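PDB 3WOC: hypothetical protein, which is a prostate-derived, jacalin-like lectin of boar sperm that binds heparin and has been linked to capacitation, though its precise role is not settled. Local coordinates for residues P108-Y119 and I130-R138; E21-V29 and K58-P66. One frame throughout, in Å; residues are numbered along the deposited sequence.

Contact 1 (P108-Y119 and I130-R138); sequences PNLTGQVLEGVY and IGFTWGFPR
T133 O takes two backbone donors from strand 114-119. E116 N meets T133 O at 3.2 Å in a nearly straight bond (174°), while the bond from G117 N is weak. Two residues facing one make a classic beta bulge, and the antiparallel register shifts by one here. Paired bonds join V114 to G135 on one side of the bulge and Y119 to G131 on the other.

W134 is clasped from both faces. P108 CD lies 3.7 Å from the centroid of the W134 six-membered ring, and L115 CD1 touches the opposite face. NE1 of W134 is hydrogen-bonded to a bound glycerol. The Y119 ring folds back over its bridge partner, with G131 CA 3.7 Å from the ring centroid. Y119 CG sits between backbone N and carbonyl carbon (chi1 62°), which turns the ring across the neighbouring strand. At the opposite end, Q113 CG stands over the centre of the F136 ring, 3.6 Å from its centroid, and L110 CD2 meets that ring at the edge. E116 extends alongside G135, and its OE2 forms a salt bridge with K18. The whole is a bulged antiparallel beta hairpin in one sheet of the beta-prism fold of jacalin-like lectins.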
# COMPACT_ATOMS: atom_id res chain seq x y z
N PRO A 108 -6.64 11.35 3.83
CA PRO A 108 -8.09 11.36 3.60
C PRO A 108 -8.64 12.77 3.44
O PRO A 108 -7.98 13.74 3.82
CB PRO A 108 -8.64 10.72 4.88
CG PRO A 108 -7.60 10.93 5.90
CD PRO A 108 -6.31 10.82 5.16
N ASN A 109 -9.83 12.89 2.86
CA ASN A 109 -10.47 14.19 2.71
C ASN A 109 -11.09 14.65 4.02
O ASN A 109 -11.14 15.84 4.31
CB ASN A 109 -11.54 14.15 1.62
CG ASN A 109 -11.48 15.36 0.70
OD1 ASN A 109 -12.29 16.28 0.82
ND2 ASN A 109 -10.50 15.36 -0.20
N LEU A 110 -11.54 13.68 4.81
CA LEU A 110 -12.19 13.95 6.09
C LEU A 110 -11.28 13.56 7.25
O LEU A 110 -10.82 12.42 7.34
CB LEU A 110 -13.52 13.19 6.17
CG LEU A 110 -14.84 13.83 5.74
CD1 LEU A 110 -14.69 14.86 4.62
CD2 LEU A 110 -15.85 12.75 5.34
N THR A 111 -11.01 14.53 8.12
CA THR A 111 -10.22 14.30 9.32
C THR A 111 -10.97 13.32 10.21
O THR A 111 -12.16 13.50 10.49
CB THR A 111 -9.96 15.60 10.09
OG1 THR A 111 -11.21 16.26 10.34
CG2 THR A 111 -9.06 16.53 9.27
N GLY A 112 -10.27 12.28 10.65
CA GLY A 112 -10.89 11.20 11.43
C GLY A 112 -10.88 9.89 10.67
O GLY A 112 -10.85 8.82 11.28
N GLN A 113 -10.91 9.98 9.34
CA GLN A 113 -10.84 8.80 8.47
C GLN A 113 -9.46 8.17 8.51
O GLN A 113 -8.45 8.84 8.78
CB GLN A 113 -11.18 9.17 7.04
CG GLN A 113 -12.63 9.54 6.81
CD GLN A 113 -12.93 9.85 5.35
OE1 GLN A 113 -12.16 10.53 4.67
NE2 GLN A 113 -14.06 9.35 4.87
N VAL A 114 -9.43 6.86 8.26
CA VAL A 114 -8.19 6.08 8.28
C VAL A 114 -8.12 5.20 7.04
O VAL A 114 -9.12 5.04 6.33
CB VAL A 114 -8.07 5.22 9.58
CG1 VAL A 114 -8.28 6.07 10.83
CG2 VAL A 114 -9.06 4.04 9.56
N LEU A 115 -6.95 4.64 6.77
CA LEU A 115 -6.76 3.76 5.63
C LEU A 115 -7.51 2.45 5.83
O LEU A 115 -7.35 1.78 6.85
CB LEU A 115 -5.26 3.48 5.41
CG LEU A 115 -4.82 2.77 4.12
CD1 LEU A 115 -4.87 3.72 2.93
CD2 LEU A 115 -3.41 2.21 4.29
N GLU A 116 -8.35 2.09 4.86
CA GLU A 116 -9.07 0.83 4.91
C GLU A 116 -9.00 0.05 3.60
O GLU A 116 -9.61 -1.02 3.47
CB GLU A 116 -10.52 1.01 5.40
CG GLU A 116 -11.34 2.09 4.70
CD GLU A 116 -12.71 2.32 5.35
OE1 GLU A 116 -13.65 2.70 4.61
OE2 GLU A 116 -12.85 2.14 6.58
N GLY A 117 -8.24 0.57 2.64
CA GLY A 117 -8.03 -0.09 1.36
C GLY A 117 -6.94 0.52 0.49
O GLY A 117 -6.49 1.64 0.74
N VAL A 118 -6.54 -0.22 -0.54
CA VAL A 118 -5.53 0.24 -1.50
C VAL A 118 -5.81 -0.33 -2.90
O VAL A 118 -6.28 -1.47 -3.05
CB VAL A 118 -4.06 -0.06 -1.01
CG1 VAL A 118 -3.93 -1.43 -0.38
CG2 VAL A 118 -3.03 0.13 -2.12
N TYR A 119 -5.55 0.48 -3.92
CA TYR A 119 -5.68 0.06 -5.31
C TYR A 119 -4.46 0.53 -6.10
O TYR A 119 -3.73 1.41 -5.66
CB TYR A 119 -6.98 0.60 -5.92
CG TYR A 119 -7.09 2.11 -5.97
CD1 TYR A 119 -6.76 2.81 -7.12
CD2 TYR A 119 -7.53 2.83 -4.86
CE1 TYR A 119 -6.85 4.20 -7.17
CE2 TYR A 119 -7.64 4.22 -4.90
CZ TYR A 119 -7.29 4.89 -6.06
OH TYR A 119 -7.38 6.26 -6.11
N ILE A 130 -0.20 3.78 -7.53
CA ILE A 130 -0.85 3.43 -6.26
C ILE A 130 -1.87 4.48 -5.81
O ILE A 130 -1.66 5.68 -5.97
CB ILE A 130 0.19 3.10 -5.14
CG1 ILE A 130 -0.48 2.36 -3.97
CG2 ILE A 130 0.95 4.36 -4.70
CD1 ILE A 130 0.46 1.57 -3.08
N GLY A 131 -2.98 3.99 -5.27
CA GLY A 131 -4.03 4.84 -4.73
C GLY A 131 -4.58 4.28 -3.43
O GLY A 131 -4.38 3.10 -3.11
N PHE A 132 -5.28 5.13 -2.69
CA PHE A 132 -5.72 4.80 -1.34
C PHE A 132 -7.18 5.16 -1.09
O PHE A 132 -7.64 6.23 -1.49
CB PHE A 132 -4.82 5.49 -0.32
CG PHE A 132 -3.36 5.27 -0.57
CD1 PHE A 132 -2.74 4.08 -0.20
CD2 PHE A 132 -2.60 6.24 -1.21
CE1 PHE A 132 -1.39 3.87 -0.45
CE2 PHE A 132 -1.25 6.04 -1.46
CZ PHE A 132 -0.65 4.86 -1.08
N THR A 133 -7.90 4.25 -0.43
CA THR A 133 -9.28 4.49 -0.02
C THR A 133 -9.36 4.65 1.50
O THR A 133 -8.74 3.89 2.25
CB THR A 133 -10.25 3.37 -0.49
OG1 THR A 133 -10.14 2.24 0.38
CG2 THR A 133 -9.95 2.95 -1.92
N TRP A 134 -10.12 5.64 1.94
CA TRP A 134 -10.15 6.05 3.34
C TRP A 134 -11.55 5.93 3.91
O TRP A 134 -12.54 5.99 3.17
CB TRP A 134 -9.64 7.49 3.47
CG TRP A 134 -8.33 7.75 2.76
CD1 TRP A 134 -8.17 8.17 1.47
CD2 TRP A 134 -7.01 7.61 3.31
NE1 TRP A 134 -6.83 8.30 1.18
CE2 TRP A 134 -6.10 7.96 2.29
CE3 TRP A 134 -6.52 7.23 4.56
CZ2 TRP A 134 -4.72 7.93 2.48
CZ3 TRP A 134 -5.14 7.20 4.76
CH2 TRP A 134 -4.25 7.55 3.72
N GLY A 135 -11.64 5.76 5.23
CA GLY A 135 -12.94 5.68 5.90
C GLY A 135 -12.84 5.74 7.41
O GLY A 135 -11.78 5.51 7.98
N PHE A 136 -13.97 6.05 8.05
CA PHE A 136 -14.04 6.14 9.51
C PHE A 136 -14.00 4.77 10.18
O PHE A 136 -14.75 3.87 9.79
CB PHE A 136 -15.31 6.89 9.93
CG PHE A 136 -15.36 8.32 9.48
CD1 PHE A 136 -16.08 8.68 8.34
CD2 PHE A 136 -14.69 9.32 10.19
CE1 PHE A 136 -16.13 10.01 7.92
CE2 PHE A 136 -14.74 10.65 9.77
CZ PHE A 136 -15.46 10.99 8.63
N PRO A 137 -13.12 4.60 11.18
CA PRO A 137 -13.04 3.36 11.97
C PRO A 137 -14.16 3.19 13.03
O PRO A 137 -15.24 3.78 12.89
CB PRO A 137 -11.66 3.46 12.63
CG PRO A 137 -11.42 4.92 12.76
CD PRO A 137 -12.10 5.58 11.60
N ARG A 138 -13.87 2.40 14.06
CA ARG A 138 -14.84 1.93 15.08
C ARG A 138 -16.31 1.94 14.65
O ARG A 138 -16.69 1.25 13.70
CB ARG A 138 -14.63 2.63 16.44
CG ARG A 138 -15.42 3.92 16.70
CD ARG A 138 -14.63 5.17 16.35
NE ARG A 138 -14.94 5.66 15.01
CZ ARG A 138 -14.42 6.76 14.47
NH1 ARG A 138 -14.78 7.12 13.25
NH2 ARG A 138 -13.55 7.50 15.15

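Contact 2 (E21-V29 and K58-P66); sequences ETGITGIRV and KAHELILHP
R28 and E61 lie side by side across a non-hydrogen-bonded antiparallel pair, their side chains pointing the same way. Their aliphatic parts run together, with CG of R28 3.7 Å from CG of E61. R28 then bends at chi3 (-81°), which brings its NE over to the acid. R28 NE reaches E61 OE1 at 2.7 Å in a salt bridge, and NH2 adds a weak bond to the same oxygen. The approach is not flat. The guanidinium and carboxylate planes are 31° apart, and NE comes from above the carboxylate plane. W48 makes a cation-pi contact with R28, and NH1 has a weak hydrogen bond to Q41, so the guanidinium has partners besides E61.

On the other face of the sheet, I27 and L62 meet at a slant, CG2 of I27 lying 3.8 Å from CB of L62. Both also pack on L86 of strand 81-88, inside the fold. H60 turns the edge of its ring to V29 O. Its ND1 is shared between weak bonds to V29 O and K58 O, and V29 O accepts H60 N at 2.8 Å. The return bond, from V29 N to H60 O, is 2.7 Å long. At the other end L64 N donates to T25 O at 2.9 Å. The CB of L64 also lies 3.2 Å from T25 O, and L64 CD2 touches CG2 of I24.

Strand 58-63 is an outermost strand of its sheet and pairs with strand 24-31. One face carries the R28-E61 ion pair and the other the I27-L62 packing, in a four-stranded antiparallel sheet of the jacalin-type beta-prism.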
# COMPACT_ATOMS: atom_id res chain seq x y z
N GLU A 21 -15.47 -7.11 7.65
CA GLU A 21 -14.98 -7.36 9.00
C GLU A 21 -14.06 -6.25 9.50
O GLU A 21 -14.32 -5.06 9.27
CB GLU A 21 -14.25 -8.70 9.06
CG GLU A 21 -15.14 -9.93 8.92
CD GLU A 21 -14.35 -11.22 8.90
OE1 GLU A 21 -13.57 -11.46 9.85
OE2 GLU A 21 -14.50 -11.99 7.93
N THR A 22 -12.99 -6.65 10.18
CA THR A 22 -12.07 -5.73 10.83
C THR A 22 -11.25 -4.95 9.79
O THR A 22 -10.97 -5.44 8.70
CB THR A 22 -11.12 -6.49 11.80
OG1 THR A 22 -11.88 -7.44 12.55
CG2 THR A 22 -10.41 -5.53 12.76
N GLY A 23 -10.91 -3.71 10.15
CA GLY A 23 -10.08 -2.86 9.32
C GLY A 23 -8.63 -3.30 9.32
O GLY A 23 -8.29 -4.34 9.88
N ILE A 24 -7.78 -2.49 8.69
CA ILE A 24 -6.36 -2.79 8.51
C ILE A 24 -5.64 -2.90 9.85
O ILE A 24 -5.70 -1.98 10.68
CB ILE A 24 -5.67 -1.75 7.59
CG1 ILE A 24 -6.35 -1.72 6.22
CG2 ILE A 24 -4.16 -2.02 7.49
CD1 ILE A 24 -5.74 -0.74 5.22
N THR A 25 -4.97 -4.02 10.06
CA THR A 25 -4.23 -4.30 11.29
C THR A 25 -2.73 -4.45 11.02
O THR A 25 -1.92 -4.55 11.95
CB THR A 25 -4.75 -5.59 11.97
OG1 THR A 25 -4.69 -6.68 11.05
CG2 THR A 25 -6.19 -5.40 12.45
N GLY A 26 -2.36 -4.48 9.74
CA GLY A 26 -0.97 -4.64 9.33
C GLY A 26 -0.77 -4.41 7.85
O GLY A 26 -1.72 -4.41 7.07
N ILE A 27 0.49 -4.24 7.47
CA ILE A 27 0.85 -3.96 6.08
C ILE A 27 2.17 -4.65 5.73
O ILE A 27 3.14 -4.58 6.48
CB ILE A 27 0.91 -2.42 5.82
CG1 ILE A 27 0.39 -2.06 4.42
CG2 ILE A 27 2.30 -1.86 6.13
CD1 ILE A 27 1.32 -2.36 3.25
N ARG A 28 2.19 -5.32 4.58
CA ARG A 28 3.36 -6.04 4.12
C ARG A 28 3.84 -5.50 2.78
O ARG A 28 3.09 -5.52 1.79
CB ARG A 28 3.06 -7.54 4.02
CG ARG A 28 4.28 -8.44 3.93
CD ARG A 28 3.87 -9.90 3.91
NE ARG A 28 3.59 -10.42 5.24
CZ ARG A 28 2.96 -11.57 5.49
NH1 ARG A 28 2.52 -12.33 4.49
NH2 ARG A 28 2.76 -11.95 6.74
N VAL A 29 5.07 -4.99 2.75
CA VAL A 29 5.66 -4.45 1.53
C VAL A 29 6.88 -5.28 1.12
O VAL A 29 7.78 -5.52 1.93
CB VAL A 29 6.04 -2.96 1.69
CG1 VAL A 29 6.79 -2.45 0.47
CG2 VAL A 29 4.80 -2.11 1.93
N LYS A 58 12.10 -9.10 -0.60
CA LYS A 58 11.97 -9.50 0.80
C LYS A 58 10.83 -8.75 1.50
O LYS A 58 10.64 -7.56 1.29
CB LYS A 58 13.30 -9.35 1.56
CG LYS A 58 14.17 -8.15 1.17
CD LYS A 58 15.29 -8.56 0.20
CE LYS A 58 16.00 -7.35 -0.41
NZ LYS A 58 16.89 -6.65 0.57
N ALA A 59 10.09 -9.49 2.32
CA ALA A 59 8.93 -8.95 3.04
C ALA A 59 9.33 -8.00 4.16
O ALA A 59 10.20 -8.31 4.98
CB ALA A 59 8.07 -10.08 3.59
N HIS A 60 8.69 -6.84 4.18
CA HIS A 60 8.82 -5.87 5.27
C HIS A 60 7.42 -5.62 5.82
O HIS A 60 6.46 -5.52 5.05
CB HIS A 60 9.41 -4.56 4.75
CG HIS A 60 10.75 -4.69 4.12
ND1 HIS A 60 10.94 -5.27 2.87
CD2 HIS A 60 11.98 -4.31 4.54
CE1 HIS A 60 12.22 -5.24 2.56
NE2 HIS A 60 12.88 -4.66 3.55
N GLU A 61 7.30 -5.53 7.14
CA GLU A 61 5.99 -5.37 7.77
C GLU A 61 5.92 -4.23 8.77
O GLU A 61 6.86 -3.99 9.53
CB GLU A 61 5.56 -6.67 8.45
CG GLU A 61 5.10 -7.77 7.51
CD GLU A 61 4.96 -9.11 8.20
OE1 GLU A 61 5.08 -10.15 7.51
OE2 GLU A 61 4.73 -9.14 9.43
N LEU A 62 4.79 -3.52 8.75
CA LEU A 62 4.38 -2.68 9.86
C LEU A 62 3.16 -3.35 10.48
O LEU A 62 2.13 -3.50 9.82
CB LEU A 62 4.04 -1.26 9.41
CG LEU A 62 3.36 -0.33 10.43
CD1 LEU A 62 4.28 0.02 11.61
CD2 LEU A 62 2.85 0.94 9.76
N ILE A 63 3.30 -3.77 11.73
CA ILE A 63 2.18 -4.38 12.45
C ILE A 63 1.56 -3.34 13.37
O ILE A 63 2.22 -2.79 14.25
CB ILE A 63 2.60 -5.66 13.22
CG1 ILE A 63 3.28 -6.68 12.28
CG2 ILE A 63 1.41 -6.29 13.94
CD1 ILE A 63 2.45 -7.11 11.06
N LEU A 64 0.28 -3.06 13.13
CA LEU A 64 -0.44 -2.04 13.87
C LEU A 64 -0.90 -2.54 15.23
O LEU A 64 -1.39 -3.67 15.35
CB LEU A 64 -1.64 -1.54 13.05
CG LEU A 64 -1.52 -0.29 12.15
CD1 LEU A 64 -0.09 0.13 11.86
CD2 LEU A 64 -2.30 -0.48 10.86
N HIS A 65 -0.71 -1.71 16.25
CA HIS A 65 -1.24 -1.96 17.59
C HIS A 65 -2.77 -1.92 17.53
O HIS A 65 -3.33 -1.28 16.65
CB HIS A 65 -0.74 -0.92 18.59
CG HIS A 65 0.75 -0.80 18.67
ND1 HIS A 65 1.58 -1.90 18.78
CD2 HIS A 65 1.56 0.28 18.68
CE1 HIS A 65 2.84 -1.49 18.84
NE2 HIS A 65 2.85 -0.17 18.79
N PRO A 66 -3.45 -2.63 18.46
CA PRO A 66 -4.91 -2.52 18.49
C PRO A 66 -5.33 -1.07 18.73
O PRO A 66 -4.80 -0.42 19.64
CB PRO A 66 -5.30 -3.41 19.68
CG PRO A 66 -4.16 -4.35 19.86
CD PRO A 66 -2.94 -3.56 19.49

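In the fold
The two contacts belong to different four-stranded sheets of the same beta-prism, and their centres are about 15 Å apart. Each joins an outermost strand to the strand beside it. Contact 1 pairs the two arms of a hairpin, whereas contact 2 brings together segments separated by 28 residues. Nearly half the touching residues are buried in contact 2, about a third in contact 1. Contact 1 depends on aromatic rings, glycines and a bulge, and buries about twice the surface. Contact 2 has a regular register, with an ion pair on one face and aliphatic packing on the other. The sheets meet where I24 CD1 packs against the backbone of L115, E116 and G117, at the bulge.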